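Local coordinates for protein FAD-dependent oxidoreductase (Actinomadura kijaniata, PDB 3M9V) that belongs to the acyl-CoA dehydrogenase family and probably acts as a flavin-dependent oxidoreductase in the biosynthesis of the sugar D-kijanose, with dTDP bound in its pocket, at residues A151-R156 with I183-D188; P206-L211 with V225-D230; G269-A274 with P352-D357. One frame throughout, in Å; residues are numbered along the deposited sequence.

Interaction 1 of 3, residues A151-R156 with I183-D188; sequences AVTTLR and INARTD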
loop_
_atom_site.group_PDB
_atom_site.type_symbol
_atom_site.label_atom_id
_atom_site.label_comp_id
_atom_site.label_asym_id
_atom_site.label_seq_id
_atom_site.Cartn_x
_atom_site.Cartn_y
_atom_site.Cartn_z
ATOM N N ALA A 151 27.260 24.574 14.276
ATOM C CA ALA A 151 27.630 25.882 13.733
ATOM C C ALA A 151 26.475 26.639 13.103
ATOM O O ALA A 151 25.619 26.037 12.463
ATOM C CB ALA A 151 28.725 25.741 12.681
ATOM N N VAL A 152 26.454 27.959 13.245
ATOM C CA VAL A 152 25.557 28.783 12.445
ATOM C C VAL A 152 26.354 29.715 11.526
ATOM O O VAL A 152 27.064 30.610 11.993
ATOM C CB VAL A 152 24.574 29.561 13.325
ATOM C CG1 VAL A 152 25.305 30.081 14.555
ATOM C CG2 VAL A 152 23.900 30.677 12.545
ATOM N N THR A 153 26.245 29.516 10.214
ATOM C CA THR A 153 27.215 30.116 9.308
ATOM C C THR A 153 26.893 31.602 9.206
ATOM O O THR A 153 25.808 31.977 8.763
ATOM C CB THR A 153 27.162 29.448 7.923
ATOM O OG1 THR A 153 27.597 28.092 8.054
ATOM C CG2 THR A 153 28.067 30.177 6.927
ATOM N N THR A 154 27.840 32.453 9.597
ATOM C CA THR A 154 27.561 33.884 9.746
ATOM C C THR A 154 28.605 34.729 9.020
ATOM O O THR A 154 29.776 34.361 8.938
ATOM C CB THR A 154 27.528 34.280 11.245
ATOM O OG1 THR A 154 28.756 33.870 11.846
ATOM C CG2 THR A 154 26.519 33.446 11.989
ATOM N N LEU A 155 28.165 35.848 8.465
ATOM C CA LEU A 155 29.061 36.786 7.813
ATOM C C LEU A 155 29.231 37.985 8.744
ATOM O O LEU A 155 28.255 38.546 9.241
ATOM C CB LEU A 155 28.458 37.307 6.507
ATOM C CG LEU A 155 28.767 36.843 5.085
ATOM C CD1 LEU A 155 28.088 37.819 4.132
ATOM C CD2 LEU A 155 30.259 36.748 4.777
ATOM N N ARG A 156 30.476 38.381 8.970
ATOM C CA ARG A 156 30.809 39.428 9.935
ATOM C C ARG A 156 31.566 40.508 9.159
ATOM O O ARG A 156 32.431 40.208 8.331
ATOM C CB ARG A 156 31.797 38.795 10.916
ATOM C CG ARG A 156 31.577 39.066 12.380
ATOM C CD ARG A 156 32.923 38.904 13.061
ATOM N NE ARG A 156 33.640 37.742 12.546
ATOM C CZ ARG A 156 34.931 37.500 12.753
ATOM N NH1 ARG A 156 35.486 36.403 12.259
ATOM N NH2 ARG A 156 35.675 38.348 13.451
ATOM N N ILE A 183 26.936 30.102 -0.717
ATOM C CA ILE A 183 26.756 29.660 0.662
ATOM C C ILE A 183 25.573 30.440 1.212
ATOM O O ILE A 183 25.498 31.657 1.029
ATOM C CB ILE A 183 27.991 29.990 1.534
ATOM C CG1 ILE A 183 29.242 29.336 0.942
ATOM C CG2 ILE A 183 27.855 29.489 2.975
ATOM C CD1 ILE A 183 29.139 27.826 0.845
ATOM N N ASN A 184 24.640 29.754 1.862
ATOM C CA ASN A 184 23.557 30.477 2.510
ATOM C C ASN A 184 24.007 30.900 3.904
ATOM O O ASN A 184 24.340 30.058 4.740
ATOM C CB ASN A 184 22.326 29.585 2.629
ATOM C CG ASN A 184 21.653 29.366 1.286
ATOM O OD1 ASN A 184 22.159 29.769 0.234
ATOM N ND2 ASN A 184 20.480 28.747 1.326
ATOM N N ALA A 185 24.007 32.199 4.174
ATOM C CA ALA A 185 24.566 32.633 5.450
ATOM C C ALA A 185 23.661 33.750 5.953
ATOM O O ALA A 185 22.798 34.220 5.210
ATOM C CB ALA A 185 26.011 33.106 5.240
ATOM N N ARG A 186 23.850 34.181 7.196
ATOM C CA ARG A 186 23.198 35.401 7.691
ATOM C C ARG A 186 24.253 36.398 8.190
ATOM O O ARG A 186 25.291 35.983 8.716
ATOM C CB ARG A 186 22.298 35.055 8.881
ATOM C CG ARG A 186 23.118 34.437 9.996
ATOM C CD ARG A 186 22.252 34.066 11.180
ATOM N NE ARG A 186 21.125 33.233 10.765
ATOM C CZ ARG A 186 20.072 32.971 11.534
ATOM N NH1 ARG A 186 19.093 32.210 11.063
ATOM N NH2 ARG A 186 19.996 33.475 12.762
ATOM N N THR A 187 23.995 37.696 8.060
ATOM C CA THR A 187 24.934 38.653 8.638
ATOM C C THR A 187 24.921 38.702 10.158
ATOM O O THR A 187 24.063 38.138 10.838
ATOM C CB THR A 187 24.684 40.093 8.195
ATOM O OG1 THR A 187 23.383 40.468 8.661
ATOM C CG2 THR A 187 24.784 40.224 6.680
ATOM N N ASP A 188 25.930 39.409 10.653
ATOM C CA ASP A 188 26.091 39.762 12.054
ATOM C C ASP A 188 27.216 40.774 12.289
ATOM O O ASP A 188 28.187 40.536 13.013
ATOM C CB ASP A 188 26.282 38.537 12.935
ATOM C CG ASP A 188 25.910 38.859 14.361
ATOM O OD1 ASP A 188 25.279 39.929 14.522
ATOM O OD2 ASP A 188 26.250 38.069 15.268
#

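Interaction 2 of 3, residues P206-L211 with V225-D230; sequences PGFTVL and VDIVFD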
loop_
_atom_site.group_PDB
_atom_site.type_symbol
_atom_site.label_atom_id
_atom_site.label_comp_id
_atom_site.label_asym_id
_atom_site.label_seq_id
_atom_site.Cartn_x
_atom_site.Cartn_y
_atom_site.Cartn_z
ATOM N N PRO A 206 41.481 31.767 1.818
ATOM C CA PRO A 206 42.122 31.325 3.057
ATOM C C PRO A 206 41.066 30.945 4.102
ATOM O O PRO A 206 40.023 31.604 4.175
ATOM C CB PRO A 206 42.860 32.584 3.545
ATOM C CG PRO A 206 42.879 33.521 2.384
ATOM C CD PRO A 206 41.702 33.194 1.528
ATOM N N GLY A 207 41.323 29.955 4.947
ATOM C CA GLY A 207 40.287 29.554 5.898
ATOM C C GLY A 207 39.243 28.562 5.394
ATOM O O GLY A 207 38.419 28.070 6.171
ATOM N N PHE A 208 39.288 28.254 4.102
ATOM C CA PHE A 208 38.275 27.433 3.427
ATOM C C PHE A 208 38.780 25.999 3.330
ATOM O O PHE A 208 39.819 25.768 2.719
ATOM C CB PHE A 208 37.949 27.922 2.010
ATOM C CG PHE A 208 36.840 27.129 1.354
ATOM C CD1 PHE A 208 35.566 27.112 1.900
ATOM C CD2 PHE A 208 37.079 26.355 0.233
ATOM C CE1 PHE A 208 34.547 26.370 1.319
ATOM C CE2 PHE A 208 36.070 25.613 -0.357
ATOM C CZ PHE A 208 34.805 25.613 0.191
ATOM N N THR A 209 38.082 25.042 3.933
ATOM C CA THR A 209 38.479 23.638 3.777
ATOM C C THR A 209 37.328 22.780 3.247
ATOM O O THR A 209 36.202 22.921 3.730
ATOM C CB THR A 209 38.858 22.998 5.134
ATOM O OG1 THR A 209 39.809 23.833 5.802
ATOM C CG2 THR A 209 39.528 21.653 4.877
ATOM N N VAL A 210 37.618 21.924 2.268
ATOM C CA VAL A 210 36.701 20.854 1.866
ATOM C C VAL A 210 37.014 19.536 2.556
ATOM O O VAL A 210 38.128 19.058 2.388
ATOM C CB VAL A 210 36.762 20.648 0.351
ATOM C CG1 VAL A 210 35.883 19.456 -0.069
ATOM C CG2 VAL A 210 36.319 21.944 -0.325
ATOM N N LEU A 211 36.088 18.967 3.331
ATOM C CA LEU A 211 36.433 17.774 4.104
ATOM C C LEU A 211 36.190 16.557 3.218
ATOM O O LEU A 211 35.767 16.691 2.068
ATOM C CB LEU A 211 35.614 17.653 5.386
ATOM C CG LEU A 211 35.647 18.797 6.406
ATOM C CD1 LEU A 211 34.806 18.413 7.640
ATOM C CD2 LEU A 211 37.073 19.118 6.835
ATOM N N VAL A 225 30.054 16.136 0.701
ATOM C CA VAL A 225 30.886 16.269 1.887
ATOM C C VAL A 225 30.568 17.559 2.615
ATOM O O VAL A 225 29.756 18.347 2.147
ATOM C CB VAL A 225 32.368 16.287 1.513
ATOM C CG1 VAL A 225 32.779 14.963 0.836
ATOM C CG2 VAL A 225 32.709 17.527 0.668
ATOM N N ASP A 226 31.214 17.763 3.754
ATOM C CA ASP A 226 31.122 19.004 4.517
ATOM C C ASP A 226 32.158 20.052 4.110
ATOM O O ASP A 226 33.236 19.680 3.650
ATOM C CB ASP A 226 31.357 18.662 5.978
ATOM C CG ASP A 226 30.100 18.144 6.643
ATOM O OD1 ASP A 226 29.253 17.496 5.985
ATOM O OD2 ASP A 226 29.940 18.452 7.838
ATOM N N ILE A 227 31.842 21.344 4.247
ATOM C CA ILE A 227 32.865 22.357 3.936
ATOM C C ILE A 227 32.931 23.347 5.108
ATOM O O ILE A 227 31.908 23.621 5.735
ATOM C CB ILE A 227 32.613 23.088 2.615
ATOM C CG1 ILE A 227 31.310 23.897 2.693
ATOM C CG2 ILE A 227 32.696 22.121 1.407
ATOM C CD1 ILE A 227 30.904 24.499 1.387
ATOM N N VAL A 228 34.124 23.843 5.427
ATOM C CA VAL A 228 34.365 24.604 6.654
ATOM C C VAL A 228 34.950 25.981 6.356
ATOM O O VAL A 228 35.812 26.107 5.480
ATOM C CB VAL A 228 35.343 23.864 7.572
ATOM C CG1 VAL A 228 35.426 24.540 8.940
ATOM C CG2 VAL A 228 34.897 22.425 7.748
ATOM N N PHE A 229 34.469 26.999 7.065
ATOM C CA PHE A 229 34.859 28.380 6.818
ATOM C C PHE A 229 35.422 28.866 8.151
ATOM O O PHE A 229 34.726 28.815 9.158
ATOM C CB PHE A 229 33.688 29.286 6.423
ATOM C CG PHE A 229 32.705 28.633 5.494
ATOM C CD1 PHE A 229 33.053 28.325 4.191
ATOM C CD2 PHE A 229 31.420 28.341 5.929
ATOM C CE1 PHE A 229 32.150 27.693 3.323
ATOM C CE2 PHE A 229 30.524 27.709 5.080
ATOM C CZ PHE A 229 30.876 27.391 3.770
ATOM N N ASP A 230 36.670 29.320 8.147
ATOM C CA ASP A 230 37.350 29.794 9.362
ATOM C C ASP A 230 37.824 31.202 9.002
ATOM O O ASP A 230 38.869 31.389 8.363
ATOM C CB ASP A 230 38.479 28.814 9.700
ATOM C CG ASP A 230 39.374 29.290 10.832
ATOM O OD1 ASP A 230 38.859 29.915 11.789
ATOM O OD2 ASP A 230 40.592 28.997 10.748
#

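Interaction 3 of 3, residues G269-A274 with P352-D357; sequences GVAQAA and PEIVSD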
loop_
_atom_site.group_PDB
_atom_site.type_symbol
_atom_site.label_atom_id
_atom_site.label_comp_id
_atom_site.label_asym_id
_atom_site.label_seq_id
_atom_site.Cartn_x
_atom_site.Cartn_y
_atom_site.Cartn_z
ATOM N N GLY A 269 14.997 8.328 -13.250
ATOM C CA GLY A 269 15.962 7.497 -14.002
ATOM C C GLY A 269 16.406 6.238 -13.286
ATOM O O GLY A 269 16.551 5.169 -13.904
ATOM N N VAL A 270 16.595 6.343 -11.968
ATOM C CA VAL A 270 16.851 5.157 -11.131
ATOM C C VAL A 270 15.744 4.106 -11.249
ATOM O O VAL A 270 16.020 2.908 -11.462
ATOM C CB VAL A 270 17.136 5.541 -9.654
ATOM C CG1 VAL A 270 17.305 4.293 -8.792
ATOM C CG2 VAL A 270 18.462 6.340 -9.588
ATOM N N ALA A 271 14.487 4.534 -11.127
ATOM C CA ALA A 271 13.406 3.569 -11.321
ATOM C C ALA A 271 13.417 2.968 -12.731
ATOM O O ALA A 271 13.098 1.794 -12.928
ATOM C CB ALA A 271 12.046 4.248 -11.035
ATOM N N GLN A 272 13.698 3.785 -13.743
ATOM C CA GLN A 272 13.740 3.256 -15.110
ATOM C C GLN A 272 14.824 2.177 -15.264
ATOM O O GLN A 272 14.618 1.163 -15.934
ATOM C CB GLN A 272 13.905 4.404 -16.122
ATOM C CG GLN A 272 13.898 3.980 -17.617
ATOM C CD GLN A 272 12.513 3.568 -18.061
ATOM O OE1 GLN A 272 11.585 4.373 -18.031
ATOM N NE2 GLN A 272 12.350 2.312 -18.436
ATOM N N ALA A 273 15.985 2.392 -14.649
ATOM C CA ALA A 273 17.143 1.541 -14.869
ATOM C C ALA A 273 16.836 0.251 -14.106
ATOM O O ALA A 273 17.175 -0.805 -14.603
ATOM C CB ALA A 273 18.448 2.200 -14.346
ATOM N N ALA A 274 16.162 0.316 -12.957
ATOM C CA ALA A 274 15.739 -0.904 -12.270
ATOM C C ALA A 274 14.786 -1.757 -13.114
ATOM O O ALA A 274 14.953 -2.961 -13.285
ATOM C CB ALA A 274 15.104 -0.574 -10.891
ATOM N N PRO A 352 11.053 4.275 -4.898
ATOM C CA PRO A 352 11.589 3.111 -4.173
ATOM C C PRO A 352 10.754 1.829 -4.255
ATOM O O PRO A 352 11.316 0.727 -4.248
ATOM C CB PRO A 352 11.646 3.575 -2.703
ATOM C CG PRO A 352 11.767 5.033 -2.781
ATOM C CD PRO A 352 11.003 5.475 -4.032
ATOM N N GLU A 353 9.433 1.960 -4.356
ATOM C CA GLU A 353 8.560 0.801 -4.521
ATOM C C GLU A 353 8.873 0.071 -5.816
ATOM O O GLU A 353 9.014 -1.151 -5.844
ATOM C CB GLU A 353 7.085 1.200 -4.631
ATOM C CG GLU A 353 6.262 0.987 -3.391
ATOM C CD GLU A 353 4.869 1.591 -3.577
ATOM O OE1 GLU A 353 4.447 2.376 -2.692
ATOM O OE2 GLU A 353 4.239 1.274 -4.621
ATOM N N ILE A 354 8.940 0.808 -6.917
ATOM C CA ILE A 354 9.352 0.147 -8.154
ATOM C C ILE A 354 10.689 -0.609 -8.015
ATOM O O ILE A 354 10.839 -1.773 -8.434
ATOM C CB ILE A 354 9.435 1.222 -9.252
ATOM C CG1 ILE A 354 8.022 1.735 -9.563
ATOM C CG2 ILE A 354 10.180 0.687 -10.476
ATOM C CD1 ILE A 354 8.057 3.014 -10.388
ATOM N N VAL A 355 11.693 0.052 -7.443
ATOM C CA VAL A 355 13.019 -0.558 -7.418
ATOM C C VAL A 355 12.879 -1.831 -6.584
ATOM O O VAL A 355 13.332 -2.908 -6.991
ATOM C CB VAL A 355 14.103 0.374 -6.809
ATOM C CG1 VAL A 355 15.380 -0.397 -6.557
ATOM C CG2 VAL A 355 14.402 1.571 -7.738
ATOM N N SER A 356 12.244 -1.702 -5.419
ATOM C CA SER A 356 12.068 -2.880 -4.580
ATOM C C SER A 356 11.376 -4.035 -5.310
ATOM O O SER A 356 11.841 -5.181 -5.270
ATOM C CB SER A 356 11.404 -2.510 -3.247
ATOM O OG SER A 356 11.147 -3.678 -2.493
ATOM N N ASP A 357 10.301 -3.757 -6.040
ATOM C CA ASP A 357 9.593 -4.843 -6.720
ATOM C C ASP A 357 10.457 -5.518 -7.786
ATOM O O ASP A 357 10.187 -6.661 -8.094
ATOM C CB ASP A 357 8.290 -4.406 -7.399
ATOM C CG ASP A 357 7.191 -4.117 -6.391
ATOM O OD1 ASP A 357 6.177 -3.507 -6.771
ATOM O OD2 ASP A 357 7.344 -4.453 -5.201
#

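Interaction 1 of 3, residues A151-R156 with I183-D188
Parallel pairing of Thr154 with Arg186 and of Leu155 with Thr187 joins two strands of the middle beta domain of this acyl-CoA dehydrogenase fold. The main link is Leu155 N to Arg186 O, 2.9 Å long and nearly straight at the hydrogen (165°), though the donor sits tilted from the carbonyl plane. Weak bonds flank it, from Arg186 N to Thr153 O at 3.3 Å and from Asp188 N to Leu155 O at 2.9 Å, the latter clearly bent. On the face of Thr154 and Arg186, Arg186 starts out with CG wedged between its backbone N and carbonyl carbon (chi1 60°), and its chain bends at chi3. There Val152 crosses it at about a right angle, and Val152 CG2 lies 4.0 Å from Arg186 CD and over one face of the guanidinium. Deeper in, the methyl CG2 of Thr153 lies 4.0 Å from both Ala185 CB and Ile183 CG2, while its OG1 is hydrogen-bonded to the carboxylate of Asp147 and to the backbone N of Arg168. Leu155 packs on Ala197 and Pro199 of strand 196-202, and strand 163-172 pairs antiparallel with strand 154-157; Asn184 touches Ile145 of strand 141-147, and its ND2 makes a weak hydrogen bond to the bound dTDP.

Interaction 2 of 3, residues P206-L211 with V225-D230
Phe208 and Phe229 form a non-hydrogen-bonded pair where strand 208-210 runs antiparallel to strand 225-234 in the sheet of the middle domain; their side chains point the same way and meet rim to rim, neither ring lying over the other. Their planes differ by 17°, the centroids are 5.8 Å apart, and Phe208 CE1 comes to 3.4 Å from Phe229 CE1. This edge contact depends on the first torsion of Phe208, which sets CG opposite the backbone N (chi1 -176°) and leans the ring across to the partner strand, where CE1 also reaches Ile227 CB obliquely. Further along the same face, Val210 offers CG2 to Ile227 CG2 at 4.0 Å and CG1, at about a right angle, to Val225 CG2. Leu211 instead extends over Val228, its CG 3.9 Å from Val228 CG2. Replacing Phe208 by an alanine would probably open a gap beside the rim of Phe229 and over Ile227 CB. Beneath, Thr209 and Val228 exchange two backbone bonds, and Leu211 N reaches Asp226 O at 3.0 Å. Beside Asp230, Gly207 has no room for a side chain: a CB would run into Asp230 O, and at these backbone angles also into the carbonyl O of Pro206. The chemistry is thus divided: main-chain amides set the register and hydrocarbon packs beside them, most of it on the face of Phe208, Val210, Ile227 and Phe229, while the Asp226 carboxylate forms a salt bridge with Arg168.

Interaction 3 of 3, residues G269-A274 with P352-D357
Ring faces and edges play no part where Val270, Ala271 and Ala274 meet Ile354 and Val355; the one flat group that is touched is the peptide carbonyl of Ala271, whose O lies 4.0 Å from Ile354 CG2. Everything else is aliphatic, as suits two packed helices of the all-helical C-terminal domain of the acyl-CoA dehydrogenase fold. The segments run in nearly the same direction, inclined by 18°, with their axes approaching to 8.7 Å. Such a sense fits an up-and-down bundle, since one long helix, 291-323, intervenes along the chain between helices 264-283 and 329-362. Small residues permit the close approach: the CA atoms of Ala274 and Val355 are only 5.6 Å apart. Ile354 directs its CG2 branch to Ala271 CB at 4.1 Å. Leu307 of helix 291-323 packs on Ala271, and Leu376 of helix 372-379 on Val270 and Ala274, while Val380 touches both Val270 and Val355. In helix 329-362, Ser356 O accepts a hydrogen bond from Arg384 of a second subunit. In Val355, CG2 stands beside the backbone N and opposite the carbonyl carbon. From there Val355 CG2 reaches three residues of helix 264-283: it lies 3.9 Å from Ala274 CB, 4.1 Å from Val270 CG1 and 4.2 Å from Ala271 CA.

How the interactions relate
Interactions 1 and 2 illustrate two pairings within one sheet, parallel and antiparallel, whose centres lie about 14 Å apart and whose apolar sides merge. Ile183 CD1 reaches Phe229 CZ at 3.4 Å and Ile227 CD1 at 3.8 Å, with Thr153 CG2 beside Phe229 CE2, so the core of the middle domain is continuous between them. Only interaction 1 borders the nucleotide: the side chain of Asn184 is about 3 Å from the bound dTDP, whereas that of Ile227 in interaction 2 is about 14 Å from it. Interaction 3 belongs to the helical part on the opposite side of the chain's centre, with its centre about 39 Å from that of interaction 1 and about 35 Å from that of interaction 2.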